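Local atomic coordinates of putative outer membrane protein (LpxR) (Salmonella typhimurium, PDB entry 3FID), a protein that probably removes acyl chains from lipid A in the outer membrane as a lipopolysaccharide-modifying deacylase. Residues P70-A78 against T238-V246. Sequence-based numbering, arbitrary orientation.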
loop_
_atom_site.group_PDB
_atom_site.type_symbol
_atom_site.label_atom_id
_atom_site.label_comp_id
_atom_site.label_asym_id
_atom_site.label_seq_id
_atom_site.Cartn_x
_atom_site.Cartn_y
_atom_site.Cartn_z
ATOM N N PRO A 70 26.747 5.345 6.954
ATOM C CA PRO A 70 27.088 6.070 5.729
ATOM C C PRO A 70 26.657 5.350 4.464
ATOM O O PRO A 70 26.413 6.008 3.451
ATOM C CB PRO A 70 28.633 6.155 5.757
ATOM C CG PRO A 70 29.059 5.701 7.073
ATOM C CD PRO A 70 27.949 4.894 7.691
ATOM N N GLU A 71 26.604 4.015 4.509
ATOM C CA GLU A 71 26.212 3.212 3.334
ATOM C C GLU A 71 25.206 2.133 3.720
ATOM O O GLU A 71 24.903 1.946 4.905
ATOM C CB GLU A 71 27.441 2.567 2.687
ATOM C CG GLU A 71 28.451 3.582 2.208
ATOM C CD GLU A 71 29.763 2.963 1.827
ATOM O OE1 GLU A 71 30.232 3.250 0.696
ATOM O OE2 GLU A 71 30.313 2.189 2.653
ATOM N N ALA A 72 24.691 1.432 2.714
ATOM C CA ALA A 72 23.803 0.299 2.960
ATOM C C ALA A 72 24.527 -0.718 3.834
ATOM O O ALA A 72 25.762 -0.769 3.839
ATOM C CB ALA A 72 23.354 -0.330 1.654
ATOM N N VAL A 73 23.751 -1.499 4.580
ATOM C CA VAL A 73 24.273 -2.516 5.500
ATOM C C VAL A 73 23.849 -3.888 4.951
ATOM O O VAL A 73 22.657 -4.147 4.728
ATOM C CB VAL A 73 23.705 -2.308 6.947
ATOM C CG1 VAL A 73 24.039 -3.472 7.855
ATOM C CG2 VAL A 73 24.248 -1.023 7.565
ATOM N N LYS A 74 24.812 -4.774 4.729
ATOM C CA LYS A 74 24.474 -6.141 4.327
ATOM C C LYS A 74 23.566 -6.731 5.394
ATOM O O LYS A 74 23.837 -6.582 6.580
ATOM C CB LYS A 74 25.728 -7.001 4.200
ATOM C CG LYS A 74 25.491 -8.329 3.481
ATOM C CD LYS A 74 25.344 -8.099 1.978
ATOM C CE LYS A 74 25.157 -9.433 1.189
ATOM N NZ LYS A 74 25.471 -9.311 -0.300
ATOM N N GLY A 75 22.479 -7.385 4.987
ATOM C CA GLY A 75 21.512 -7.876 5.990
ATOM C C GLY A 75 20.299 -6.990 6.249
ATOM O O GLY A 75 19.364 -7.403 6.943
ATOM N N ASP A 76 20.283 -5.782 5.689
ATOM C CA ASP A 76 19.105 -4.896 5.834
ATOM C C ASP A 76 18.834 -4.280 4.470
ATOM O O ASP A 76 19.723 -4.232 3.598
ATOM C CB ASP A 76 19.351 -3.796 6.897
ATOM C CG ASP A 76 18.052 -3.148 7.438
ATOM O OD1 ASP A 76 16.923 -3.426 6.951
ATOM O OD2 ASP A 76 18.178 -2.316 8.368
ATOM N N ARG A 77 17.600 -3.840 4.245
ATOM C CA ARG A 77 17.315 -3.206 2.969
ATOM C C ARG A 77 18.084 -1.891 2.843
ATOM O O ARG A 77 18.318 -1.179 3.825
ATOM C CB ARG A 77 15.791 -3.029 2.727
ATOM C CG ARG A 77 15.105 -2.083 3.645
ATOM C CD ARG A 77 13.600 -2.440 3.773
ATOM N NE ARG A 77 12.934 -2.491 2.495
ATOM C CZ ARG A 77 11.862 -3.230 2.214
ATOM N NH1 ARG A 77 11.329 -4.068 3.108
ATOM N NH2 ARG A 77 11.366 -3.182 0.993
ATOM N N ALA A 78 18.502 -1.593 1.618
ATOM C CA ALA A 78 19.061 -0.297 1.283
ATOM C C ALA A 78 17.933 0.740 1.233
ATOM O O ALA A 78 16.772 0.366 1.034
ATOM C CB ALA A 78 19.700 -0.386 -0.095
ATOM N N THR A 238 22.974 -1.712 -4.992
ATOM C CA THR A 238 23.197 -0.361 -4.439
ATOM C C THR A 238 24.181 0.466 -5.286
ATOM O O THR A 238 25.044 -0.102 -5.948
ATOM C CB THR A 238 23.794 -0.430 -3.026
ATOM O OG1 THR A 238 25.029 -1.181 -3.072
ATOM C CG2 THR A 238 22.800 -1.086 -2.032
ATOM N N LEU A 239 24.057 1.799 -5.228
ATOM C CA LEU A 239 24.832 2.713 -6.103
ATOM C C LEU A 239 26.354 2.663 -5.916
ATOM O O LEU A 239 27.101 2.633 -6.898
ATOM C CB LEU A 239 24.383 4.165 -5.895
ATOM C CG LEU A 239 23.158 4.678 -6.633
ATOM C CD1 LEU A 239 22.890 6.124 -6.174
ATOM C CD2 LEU A 239 23.387 4.621 -8.151
ATOM N N GLN A 240 26.785 2.647 -4.655
ATOM C CA GLN A 240 28.193 2.770 -4.276
ATOM C C GLN A 240 28.835 1.477 -3.782
ATOM O O GLN A 240 29.945 1.136 -4.208
ATOM C CB GLN A 240 28.356 3.828 -3.211
ATOM C CG GLN A 240 27.952 5.212 -3.646
ATOM C CD GLN A 240 28.130 6.165 -2.517
ATOM O OE1 GLN A 240 28.135 5.769 -1.351
ATOM N NE2 GLN A 240 28.291 7.431 -2.840
ATOM N N THR A 241 28.171 0.758 -2.882
ATOM C CA THR A 241 28.708 -0.549 -2.454
ATOM C C THR A 241 28.452 -1.644 -3.475
ATOM O O THR A 241 29.019 -2.737 -3.370
ATOM C CB THR A 241 28.191 -0.991 -1.065
ATOM O OG1 THR A 241 26.756 -0.878 -1.007
ATOM C CG2 THR A 241 28.796 -0.131 0.028
ATOM N N LYS A 242 27.579 -1.380 -4.445
ATOM C CA LYS A 242 27.292 -2.335 -5.534
ATOM C C LYS A 242 26.907 -3.745 -5.076
ATOM O O LYS A 242 27.351 -4.742 -5.652
ATOM C CB LYS A 242 28.466 -2.410 -6.527
ATOM C CG LYS A 242 28.713 -1.107 -7.251
ATOM C CD LYS A 242 29.878 -1.222 -8.219
ATOM C CE LYS A 242 30.067 0.091 -8.954
ATOM N NZ LYS A 242 30.235 1.211 -7.979
ATOM N N MET A 243 26.066 -3.832 -4.051
ATOM C CA MET A 243 25.656 -5.147 -3.564
ATOM C C MET A 243 24.147 -5.266 -3.542
ATOM O O MET A 243 23.444 -4.256 -3.558
ATOM C CB MET A 243 26.225 -5.427 -2.176
ATOM C CG MET A 243 25.859 -4.428 -1.106
ATOM S SD MET A 243 26.431 -4.975 0.511
ATOM C CE MET A 243 26.174 -3.501 1.492
ATOM N N GLU A 244 23.674 -6.509 -3.540
ATOM C CA GLU A 244 22.299 -6.818 -3.187
ATOM C C GLU A 244 22.394 -7.119 -1.723
ATOM O O GLU A 244 23.181 -7.975 -1.330
ATOM C CB GLU A 244 21.829 -8.084 -3.859
ATOM C CG GLU A 244 21.835 -8.111 -5.333
ATOM C CD GLU A 244 21.244 -9.428 -5.836
ATOM O OE1 GLU A 244 21.938 -10.090 -6.653
ATOM O OE2 GLU A 244 20.117 -9.807 -5.385
ATOM N N THR A 245 21.610 -6.442 -0.903
ATOM C CA THR A 245 21.864 -6.468 0.538
ATOM C C THR A 245 21.189 -7.603 1.315
ATOM O O THR A 245 21.568 -7.859 2.440
ATOM C CB THR A 245 21.491 -5.129 1.209
ATOM O OG1 THR A 245 20.091 -4.870 0.990
ATOM C CG2 THR A 245 22.316 -3.980 0.646
ATOM N N VAL A 246 20.193 -8.273 0.730
ATOM C CA VAL A 246 19.358 -9.220 1.484
ATOM C C VAL A 246 18.983 -10.442 0.658
ATOM O O VAL A 246 19.100 -10.414 -0.564
ATOM C CB VAL A 246 18.031 -8.559 1.945
ATOM C CG1 VAL A 246 18.288 -7.281 2.709
ATOM C CG2 VAL A 246 17.111 -8.270 0.741
HETATM O O HOH W 1 17.691 -3.462 -0.446
#
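Thr245 is held to the type II beta turn of Val73 to Asp76 at two points. Its OG1, placed between its own backbone N and carbonyl carbon (chi1 60°), donates to Asp76 O at 2.7 Å, tilted 30° from that carbonyl plane; a water linking the same hydroxyl to Ala78 N extends the grip. Its backbone O accepts Gly75 N at 2.7 Å. Beside this, Val246 lays CG1 against the Asp76 carbonyl. Lys74 reaches across the other loop: with CG anti to the backbone N (chi1 -167°) and a bend at chi2, the Lys74 chain crosses the Met243 side chain obliquely, CD lying 3.6 Å from SD, and NZ bonds Glu244 O at 2.8 Å from almost straight beyond the carbonyl. The Met243 chain, extended beyond CG, brings CE to Ala72 O and Lys74 N. Ala72 CB touches both the Thr238 CG2 and the Thr245 CG2 methyls, and the Thr238 methyl also meets Ala78 CB at 3.7 Å. Thr238 OG1 itself folds its own loop, accepting Met243 N and donating to Thr241 OG1. At the outer end the Glu71 carboxylate lies against the Thr241 methyl (CD to CG2, 3.7 Å), and the Glu71 side chain crosses that of Gln240 at about a right angle. Asp135 ties both segments together, bonding Thr241 OG1, Gln240 N and Ala72 N. The contact thus joins two long connections at one end of the antiparallel barrel, between strands 49-60 and 80-94 and between helix 232-235 and strand 251-263; Leu234 of that helix touches both Arg77 and Val246.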